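Local structure of pectate lyase (Paenibacillus sp. 0602, 5GT5) at residues L335-V340 with R365-I370; H286-I291 with Y409-D414; I290-T295 with S339-V344. The protein catalyses the eliminative cleavage of polygalacturonate, and probably of partly methylated pectins, most likely with calcium as cofactor. The protein carries 1 engineered substitution. All coordinates share one frame; numbering follows the deposited sequence.

Interaction 1 (L335-V340 with R365-I370)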
loop_
_atom_site.group_PDB
_atom_site.type_symbol
_atom_site.label_atom_id
_atom_site.label_comp_id
_atom_site.label_asym_id
_atom_site.label_seq_id
_atom_site.Cartn_x
_atom_site.Cartn_y
_atom_site.Cartn_z
ATOM N N LEU A 335 -6.898 -20.182 -2.529
ATOM C CA LEU A 335 -7.852 -20.669 -3.515
ATOM C C LEU A 335 -7.121 -20.862 -4.830
ATOM O O LEU A 335 -6.454 -19.938 -5.321
ATOM C CB LEU A 335 -8.995 -19.672 -3.701
ATOM C CG LEU A 335 -9.944 -19.995 -4.862
ATOM C CD1 LEU A 335 -10.786 -21.241 -4.568
ATOM C CD2 LEU A 335 -10.826 -18.784 -5.231
ATOM N N VAL A 336 -7.227 -22.060 -5.393
ATOM C CA VAL A 336 -6.766 -22.366 -6.763
ATOM C C VAL A 336 -7.979 -22.619 -7.619
ATOM O O VAL A 336 -8.850 -23.404 -7.219
ATOM C CB VAL A 336 -5.881 -23.605 -6.788
ATOM C CG1 VAL A 336 -5.476 -23.926 -8.224
ATOM C CG2 VAL A 336 -4.645 -23.395 -5.890
ATOM N N GLU A 337 -8.087 -21.962 -8.768
ATOM C CA GLU A 337 -9.224 -22.225 -9.646
ATOM C C GLU A 337 -8.882 -22.271 -11.116
ATOM O O GLU A 337 -7.941 -21.610 -11.579
ATOM C CB GLU A 337 -10.392 -21.282 -9.388
ATOM C CG GLU A 337 -10.128 -19.869 -9.702
ATOM C CD GLU A 337 -11.233 -18.914 -9.219
ATOM O OE1 GLU A 337 -12.429 -19.305 -9.121
ATOM O OE2 GLU A 337 -10.878 -17.770 -8.888
ATOM N N LYS A 338 -9.669 -23.041 -11.859
ATOM C CA LYS A 338 -9.589 -23.074 -13.306
ATOM C C LYS A 338 -8.162 -23.335 -13.744
ATOM O O LYS A 338 -7.631 -22.679 -14.626
ATOM C CB LYS A 338 -10.141 -21.761 -13.890
ATOM C CG LYS A 338 -11.590 -21.449 -13.523
ATOM C CD LYS A 338 -12.589 -22.201 -14.399
ATOM C CE LYS A 338 -14.032 -21.837 -14.007
ATOM N NZ LYS A 338 -15.016 -22.664 -14.768
ATOM N N SER A 339 -7.534 -24.298 -13.091
ATOM C CA SER A 339 -6.141 -24.599 -13.366
ATOM C C SER A 339 -5.980 -26.014 -13.916
ATOM O O SER A 339 -6.975 -26.740 -14.069
ATOM C CB SER A 339 -5.329 -24.376 -12.100
ATOM O OG SER A 339 -5.323 -22.976 -11.788
ATOM N N VAL A 340 -4.743 -26.365 -14.270
ATOM C CA VAL A 340 -4.381 -27.695 -14.754
ATOM C C VAL A 340 -3.225 -28.223 -13.913
ATOM O O VAL A 340 -2.204 -27.535 -13.752
ATOM C CB VAL A 340 -3.931 -27.607 -16.229
ATOM C CG1 VAL A 340 -3.471 -28.977 -16.708
ATOM C CG2 VAL A 340 -5.067 -27.045 -17.099
ATOM N N ARG A 365 -8.898 -24.375 -0.891
ATOM C CA ARG A 365 -9.952 -24.850 -1.780
ATOM C C ARG A 365 -9.471 -24.820 -3.208
ATOM O O ARG A 365 -8.699 -23.940 -3.574
ATOM C CB ARG A 365 -11.179 -23.922 -1.659
ATOM C CG ARG A 365 -12.289 -24.166 -2.680
ATOM C CD ARG A 365 -13.521 -23.357 -2.313
ATOM N NE ARG A 365 -14.181 -23.948 -1.156
ATOM C CZ ARG A 365 -15.266 -23.451 -0.565
ATOM N NH1 ARG A 365 -15.801 -22.314 -0.991
ATOM N NH2 ARG A 365 -15.791 -24.083 0.481
ATOM N N VAL A 366 -9.911 -25.786 -4.008
ATOM C CA VAL A 366 -9.671 -25.792 -5.438
ATOM C C VAL A 366 -11.022 -25.862 -6.137
ATOM O O VAL A 366 -11.893 -26.704 -5.778
ATOM C CB VAL A 366 -8.797 -26.989 -5.842
ATOM C CG1 VAL A 366 -8.503 -26.943 -7.356
ATOM C CG2 VAL A 366 -7.518 -26.974 -5.051
ATOM N N ALA A 367 -11.189 -25.034 -7.154
ATOM C CA ALA A 367 -12.420 -24.939 -7.944
ATOM C C ALA A 367 -12.131 -25.259 -9.404
ATOM O O ALA A 367 -11.114 -24.835 -9.966
ATOM C CB ALA A 367 -13.013 -23.553 -7.851
ATOM N N ASP A 368 -13.055 -26.004 -10.010
ATOM C CA ASP A 368 -13.024 -26.397 -11.427
ATOM C C ASP A 368 -11.637 -26.496 -12.040
ATOM O O ASP A 368 -11.249 -25.684 -12.892
ATOM C CB ASP A 368 -13.921 -25.472 -12.264
ATOM C CG ASP A 368 -14.204 -26.025 -13.648
ATOM O OD1 ASP A 368 -14.201 -27.267 -13.808
ATOM O OD2 ASP A 368 -14.410 -25.219 -14.580
ATOM N N THR A 369 -10.894 -27.501 -11.593
ATOM C CA THR A 369 -9.518 -27.708 -12.019
ATOM C C THR A 369 -9.348 -29.095 -12.585
ATOM O O THR A 369 -9.955 -30.059 -12.111
ATOM C CB THR A 369 -8.610 -27.447 -10.819
ATOM O OG1 THR A 369 -8.540 -26.031 -10.643
ATOM C CG2 THR A 369 -7.217 -27.947 -11.010
ATOM N N ILE A 370 -8.547 -29.187 -13.634
ATOM C CA ILE A 370 -8.218 -30.443 -14.286
ATOM C C ILE A 370 -7.012 -31.077 -13.615
ATOM O O ILE A 370 -5.996 -30.408 -13.413
ATOM C CB ILE A 370 -7.960 -30.180 -15.788
ATOM C CG1 ILE A 370 -9.274 -29.724 -16.441
ATOM C CG2 ILE A 370 -7.396 -31.418 -16.493
ATOM C CD1 ILE A 370 -9.109 -29.258 -17.919
#
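The carboxylate of D368 takes K338 NZ on the anti lone pair of OD2, a salt bridge of 2.6 Å, while OD1 forms a second salt bridge with R379. The carbonyl of A367, the second flat group, is gripped from both faces. K338 N comes to A367 O from one face at 3.0 Å, and T369 OG1 donates to the same oxygen from the opposite face at 2.9 Å. Since T369 OG1 also accepts from S339 N at 3.2 Å, the hydroxyl is held by a bond on each side of the gap between the strands. Its partner in the turn, S339, donates OG to the carbonyl of E337 from well above the plane. The lysine reaches the aspartate because its chain bends at CB-CG (chi2 -81°) before running straight out to NZ. Upstream, L335 CD1 rests on R365 CG at 3.8 Å, and the R365 guanidinium turns off to D383. V336 and V366 point to the other side of the sheet, CB to CG2. The carboxylate of E337 is bound by Y411 and H286. The axes of strands 335-337 and 365-367 run parallel, 4.6 Å apart at closest approach; the pairing breaks at K338 and D368, where the backbone takes left-handed angles, and is taken up again by the V340-I370 bridge, as in successive coils of the right-handed parallel beta-helix of pectate lyases.

Interaction 2 (H286-I291 with Y409-D414)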
loop_
_atom_site.group_PDB
_atom_site.type_symbol
_atom_site.label_atom_id
_atom_site.label_comp_id
_atom_site.label_asym_id
_atom_site.label_seq_id
_atom_site.Cartn_x
_atom_site.Cartn_y
_atom_site.Cartn_z
ATOM N N HIS A 286 -4.271 -16.343 -4.050
ATOM C CA HIS A 286 -5.223 -16.720 -5.089
ATOM C C HIS A 286 -4.452 -17.091 -6.344
ATOM O O HIS A 286 -3.709 -16.255 -6.889
ATOM C CB HIS A 286 -6.174 -15.533 -5.341
ATOM C CG HIS A 286 -7.167 -15.759 -6.446
ATOM N ND1 HIS A 286 -7.555 -14.749 -7.300
ATOM C CD2 HIS A 286 -7.893 -16.848 -6.786
ATOM C CE1 HIS A 286 -8.442 -15.222 -8.160
ATOM N NE2 HIS A 286 -8.657 -16.490 -7.885
ATOM N N ALA A 287 -4.616 -18.335 -6.791
ATOM C CA ALA A 287 -4.068 -18.786 -8.063
ATOM C C ALA A 287 -5.224 -19.118 -8.996
ATOM O O ALA A 287 -6.139 -19.866 -8.645
ATOM C CB ALA A 287 -3.180 -19.984 -7.871
ATOM N N TYR A 288 -5.199 -18.526 -10.179
ATOM C CA TYR A 288 -6.172 -18.884 -11.205
ATOM C C TYR A 288 -5.504 -19.083 -12.544
ATOM O O TYR A 288 -4.521 -18.422 -12.875
ATOM C CB TYR A 288 -7.326 -17.874 -11.287
ATOM C CG TYR A 288 -7.033 -16.468 -11.827
ATOM C CD1 TYR A 288 -6.620 -15.440 -10.971
ATOM C CD2 TYR A 288 -7.232 -16.153 -13.189
ATOM C CE1 TYR A 288 -6.438 -14.149 -11.443
ATOM C CE2 TYR A 288 -7.030 -14.850 -13.675
ATOM C CZ TYR A 288 -6.609 -13.873 -12.796
ATOM O OH TYR A 288 -6.410 -12.590 -13.250
ATOM N N ASN A 289 -6.021 -20.028 -13.332
ATOM C CA ASN A 289 -5.468 -20.292 -14.661
ATOM C C ASN A 289 -3.963 -20.497 -14.602
ATOM O O ASN A 289 -3.221 -19.926 -15.404
ATOM C CB ASN A 289 -5.784 -19.153 -15.644
ATOM C CG ASN A 289 -7.273 -19.054 -16.028
ATOM O OD1 ASN A 289 -7.718 -17.973 -16.418
ATOM N ND2 ASN A 289 -8.021 -20.157 -15.955
ATOM N N ILE A 290 -3.517 -21.316 -13.647
ATOM C CA ILE A 290 -2.103 -21.731 -13.629
ATOM C C ILE A 290 -1.990 -23.187 -14.022
ATOM O O ILE A 290 -2.996 -23.909 -14.013
ATOM C CB ILE A 290 -1.382 -21.466 -12.266
ATOM C CG1 ILE A 290 -1.956 -22.323 -11.122
ATOM C CG2 ILE A 290 -1.440 -19.943 -11.937
ATOM C CD1 ILE A 290 -1.017 -22.381 -9.901
ATOM N N ILE A 291 -0.780 -23.609 -14.386
ATOM C CA ILE A 291 -0.476 -25.002 -14.717
ATOM C C ILE A 291 0.627 -25.486 -13.798
ATOM O O ILE A 291 1.665 -24.815 -13.682
ATOM C CB ILE A 291 0.000 -25.135 -16.163
ATOM C CG1 ILE A 291 -1.117 -24.693 -17.109
ATOM C CG2 ILE A 291 0.409 -26.580 -16.474
ATOM C CD1 ILE A 291 -0.697 -24.707 -18.556
ATOM N N TYR A 409 -10.799 -7.670 -5.851
ATOM C CA TYR A 409 -10.537 -7.315 -7.236
ATOM C C TYR A 409 -11.363 -8.177 -8.162
ATOM O O TYR A 409 -11.797 -9.267 -7.787
ATOM C CB TYR A 409 -9.053 -7.468 -7.545
ATOM C CG TYR A 409 -8.439 -8.826 -7.250
ATOM C CD1 TYR A 409 -8.593 -9.908 -8.142
ATOM C CD2 TYR A 409 -7.674 -9.014 -6.104
ATOM C CE1 TYR A 409 -8.007 -11.157 -7.879
ATOM C CE2 TYR A 409 -7.066 -10.225 -5.843
ATOM C CZ TYR A 409 -7.231 -11.287 -6.726
ATOM O OH TYR A 409 -6.610 -12.481 -6.456
ATOM N N SER A 410 -11.611 -7.677 -9.366
ATOM C CA SER A 410 -12.319 -8.503 -10.322
ATOM C C SER A 410 -11.329 -9.104 -11.297
ATOM O O SER A 410 -10.216 -8.602 -11.458
ATOM C CB SER A 410 -13.381 -7.684 -11.054
ATOM O OG SER A 410 -12.773 -6.630 -11.776
ATOM N N TYR A 411 -11.756 -10.155 -11.980
ATOM C CA TYR A 411 -10.874 -10.902 -12.851
ATOM C C TYR A 411 -11.714 -11.823 -13.708
ATOM O O TYR A 411 -12.804 -12.254 -13.313
ATOM C CB TYR A 411 -9.841 -11.720 -12.047
ATOM C CG TYR A 411 -10.435 -12.723 -11.091
ATOM C CD1 TYR A 411 -10.900 -12.348 -9.826
ATOM C CD2 TYR A 411 -10.522 -14.074 -11.442
ATOM C CE1 TYR A 411 -11.453 -13.270 -8.959
ATOM C CE2 TYR A 411 -11.068 -14.996 -10.581
ATOM C CZ TYR A 411 -11.522 -14.603 -9.345
ATOM O OH TYR A 411 -12.070 -15.516 -8.480
ATOM N N GLN A 412 -11.175 -12.116 -14.880
ATOM C CA GLN A 412 -11.769 -13.005 -15.862
ATOM C C GLN A 412 -11.072 -14.352 -15.782
ATOM O O GLN A 412 -9.843 -14.419 -15.676
ATOM C CB GLN A 412 -11.575 -12.405 -17.255
ATOM C CG GLN A 412 -12.048 -13.282 -18.401
ATOM C CD GLN A 412 -13.524 -13.153 -18.694
ATOM O OE1 GLN A 412 -14.205 -12.277 -18.153
ATOM N NE2 GLN A 412 -14.038 -14.051 -19.537
ATOM N N LEU A 413 -11.853 -15.421 -15.840
ATOM C CA LEU A 413 -11.321 -16.780 -15.811
ATOM C C LEU A 413 -11.405 -17.437 -17.173
ATOM O O LEU A 413 -12.467 -17.417 -17.809
ATOM C CB LEU A 413 -12.138 -17.608 -14.836
ATOM C CG LEU A 413 -11.943 -17.295 -13.357
ATOM C CD1 LEU A 413 -12.981 -17.990 -12.470
ATOM C CD2 LEU A 413 -10.537 -17.721 -12.988
ATOM N N ASP A 414 -10.291 -18.009 -17.630
ATOM C CA ASP A 414 -10.304 -18.854 -18.815
ATOM C C ASP A 414 -10.656 -20.269 -18.453
ATOM O O ASP A 414 -10.535 -20.663 -17.292
ATOM C CB ASP A 414 -8.947 -18.863 -19.505
ATOM C CG ASP A 414 -8.502 -17.491 -19.909
ATOM O OD1 ASP A 414 -9.372 -16.600 -20.047
ATOM O OD2 ASP A 414 -7.277 -17.301 -20.089
#
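Y409 reaches H286 first: its OH lies at the edge of the imidazole, 2.6 Å from ND1, in a hydrogen bond whose donor could be either group. The tyrosine oxygen also bonds T264, and F12 packs edge-to-face with its ring. Next along the loop, Y411 presents a face to the same histidine. H286 CE1 stands 3.4 Å above that ring, offset toward the rim near CZ, in a T-shaped pair with planes at 62°. On Y288, by contrast, Y411 sits over the ring obliquely, its CD2 above the ring centre and the two side chains sliding past each other in opposite directions. Y288 is brought there by chi1 of 69°, which tucks its ring between backbone N and carbonyl carbon; its OH bonds T10. Q412 contributes its carbonyl oxygen, 3.5 Å from Y288 CE2. L413 then lays CD2 against Y288 CB at 3.6 Å. At D414 the N289 amide closes a two-way grip: D414 N donates in plane to a lone pair of N289 OD1 at 2.8 Å, and N289 ND2 returns a bond to D414 O at 2.9 Å. The D414 carboxylate itself goes to H267, and N289 ND2 also serves K338 O. With H286 NE2 and Y411 OH both bound to E337, the imidazole has a partner at each nitrogen, which fixes its rotation; the buried carboxylate would probably stabilise positive charge on it.

Interaction 3 (I290-T295 with S339-V344)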
loop_
_atom_site.group_PDB
_atom_site.type_symbol
_atom_site.label_atom_id
_atom_site.label_comp_id
_atom_site.label_asym_id
_atom_site.label_seq_id
_atom_site.Cartn_x
_atom_site.Cartn_y
_atom_site.Cartn_z
ATOM N N ILE A 290 -3.517 -21.316 -13.647
ATOM C CA ILE A 290 -2.103 -21.731 -13.629
ATOM C C ILE A 290 -1.990 -23.187 -14.022
ATOM O O ILE A 290 -2.996 -23.909 -14.013
ATOM C CB ILE A 290 -1.382 -21.466 -12.266
ATOM C CG1 ILE A 290 -1.956 -22.323 -11.122
ATOM C CG2 ILE A 290 -1.440 -19.943 -11.937
ATOM C CD1 ILE A 290 -1.017 -22.381 -9.901
ATOM N N ILE A 291 -0.780 -23.609 -14.386
ATOM C CA ILE A 291 -0.476 -25.002 -14.717
ATOM C C ILE A 291 0.627 -25.486 -13.798
ATOM O O ILE A 291 1.665 -24.815 -13.682
ATOM C CB ILE A 291 0.000 -25.135 -16.163
ATOM C CG1 ILE A 291 -1.117 -24.693 -17.109
ATOM C CG2 ILE A 291 0.409 -26.580 -16.474
ATOM C CD1 ILE A 291 -0.697 -24.707 -18.556
ATOM N N MET A 292 0.403 -26.614 -13.112
ATOM C CA MET A 292 1.484 -27.277 -12.384
ATOM C C MET A 292 1.691 -28.579 -13.130
ATOM O O MET A 292 0.867 -29.484 -13.010
ATOM C CB MET A 292 1.091 -27.610 -10.942
ATOM C CG MET A 292 0.558 -26.434 -10.110
ATOM S SD MET A 292 0.050 -27.101 -8.493
ATOM C CE MET A 292 -0.996 -25.780 -7.888
ATOM N N ASP A 293 2.744 -28.676 -13.924
ATOM C CA ASP A 293 3.011 -29.855 -14.748
ATOM C C ASP A 293 4.338 -30.442 -14.326
ATOM O O ASP A 293 5.409 -29.936 -14.718
ATOM C CB ASP A 293 3.044 -29.462 -16.223
ATOM C CG ASP A 293 3.191 -30.642 -17.130
ATOM O OD1 ASP A 293 3.637 -31.707 -16.686
ATOM O OD2 ASP A 293 2.853 -30.504 -18.318
ATOM N N ALA A 294 4.276 -31.522 -13.552
ATOM C CA ALA A 294 5.466 -32.162 -12.979
ATOM C C ALA A 294 5.750 -33.493 -13.693
ATOM O O ALA A 294 6.337 -34.397 -13.107
ATOM C CB ALA A 294 5.277 -32.399 -11.450
ATOM N N THR A 295 5.370 -33.590 -14.966
ATOM C CA THR A 295 5.553 -34.827 -15.753
ATOM C C THR A 295 6.969 -35.385 -15.686
ATOM O O THR A 295 7.171 -36.584 -15.427
ATOM C CB THR A 295 5.196 -34.581 -17.229
ATOM O OG1 THR A 295 3.802 -34.264 -17.343
ATOM C CG2 THR A 295 5.504 -35.845 -18.093
ATOM N N SER A 339 -7.534 -24.298 -13.091
ATOM C CA SER A 339 -6.141 -24.599 -13.366
ATOM C C SER A 339 -5.980 -26.014 -13.916
ATOM O O SER A 339 -6.975 -26.740 -14.069
ATOM C CB SER A 339 -5.329 -24.376 -12.100
ATOM O OG SER A 339 -5.323 -22.976 -11.788
ATOM N N VAL A 340 -4.743 -26.365 -14.270
ATOM C CA VAL A 340 -4.381 -27.695 -14.754
ATOM C C VAL A 340 -3.225 -28.223 -13.913
ATOM O O VAL A 340 -2.204 -27.535 -13.752
ATOM C CB VAL A 340 -3.931 -27.607 -16.229
ATOM C CG1 VAL A 340 -3.471 -28.977 -16.708
ATOM C CG2 VAL A 340 -5.067 -27.045 -17.099
ATOM N N ILE A 341 -3.382 -29.426 -13.358
ATOM C CA ILE A 341 -2.365 -30.046 -12.511
ATOM C C ILE A 341 -2.096 -31.432 -13.057
ATOM O O ILE A 341 -3.027 -32.246 -13.204
ATOM C CB ILE A 341 -2.846 -30.125 -11.044
ATOM C CG1 ILE A 341 -3.096 -28.693 -10.525
ATOM C CG2 ILE A 341 -1.823 -30.815 -10.153
ATOM C CD1 ILE A 341 -3.626 -28.635 -9.106
ATOM N N LYS A 342 -0.841 -31.699 -13.360
ATOM C CA LYS A 342 -0.436 -32.966 -13.933
ATOM C C LYS A 342 0.735 -33.567 -13.196
ATOM O O LYS A 342 1.792 -32.921 -13.057
ATOM C CB LYS A 342 -0.095 -32.795 -15.421
ATOM C CG LYS A 342 0.218 -34.130 -16.105
ATOM C CD LYS A 342 0.396 -33.966 -17.595
ATOM C CE LYS A 342 0.552 -35.337 -18.234
ATOM N NZ LYS A 342 1.827 -35.966 -17.838
ATOM N N ASP A 343 0.536 -34.807 -12.744
ATOM C CA ASP A 343 1.588 -35.630 -12.165
ATOM C C ASP A 343 2.172 -35.044 -10.884
ATOM O O ASP A 343 3.338 -35.240 -10.558
ATOM C CB ASP A 343 2.645 -35.969 -13.215
ATOM C CG ASP A 343 2.175 -37.069 -14.162
ATOM O OD1 ASP A 343 1.188 -37.755 -13.814
ATOM O OD2 ASP A 343 2.802 -37.269 -15.233
ATOM N N VAL A 344 1.306 -34.375 -10.139
ATOM C CA VAL A 344 1.601 -33.924 -8.780
ATOM C C VAL A 344 0.820 -34.824 -7.833
ATOM O O VAL A 344 -0.413 -34.864 -7.885
ATOM C CB VAL A 344 1.185 -32.449 -8.579
ATOM C CG1 VAL A 344 1.368 -32.047 -7.118
ATOM C CG2 VAL A 344 2.007 -31.518 -9.512
#
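Strands 291-293 and 340-342 run parallel, axes 4.7 Å apart and 7° off, in successive coils of the right-handed parallel beta-helix. The backbone bonds alternate: V340 N to I290 O, M292 N to V340 O, K342 N to M292 O and A294 N to K342 O. Before the strands, S339 OG, itself a donor to E337 O, accepts from I290 N at 3.1 Å. Residues in register lie side by side: I291 CG1 lies on V340 CB at 4.1 Å, and on the opposite face M292 SD meets I341 CD1 at 4.0 Å, with M292 also touching M277. A294 CB packs on V344 CG2 at 3.9 Å where the strands give way. A294 is the N-cap residue of helix 295-301, and D293 OD1 accepts T295 N in an Asx turn just ahead of it. D343 OD1, just past strand 340-342, accepts from D374 N. K342 runs out extended and turns only at its last torsion (chi4 -68°), carrying NZ to the helix start. There NZ donates to T295 OG1 at 2.7 Å and to D343 OD2 at 3.1 Å, while T295 OG1 hydrogen-bonds to the syn lone pair of D293 OD1 at 2.6 Å.

Overall arrangement
All three contacts lie on the same side of the chain's centre; the centre of interaction 1 is about 9 Å from that of interaction 2 and 11 Å from that of interaction 3, and those two are 15 Å apart. Segment 335-340 pairs with 365-370, and 339-344 with 290-295, the two contacts overlapping at S339-V340; I370 O lies 2.8 Å from I341 N in a probable hydrogen bond. Interaction 2 lays a late loop over the coils and is joined to interaction 1 by E337, whose OE2 sits 2.6 Å from Y411 OH. The side chains of V336 and M292 lie about 12 and 10 Å from that of R276, the probable active-site arginine; interaction 2 lies away from it and from the probable calcium ligands.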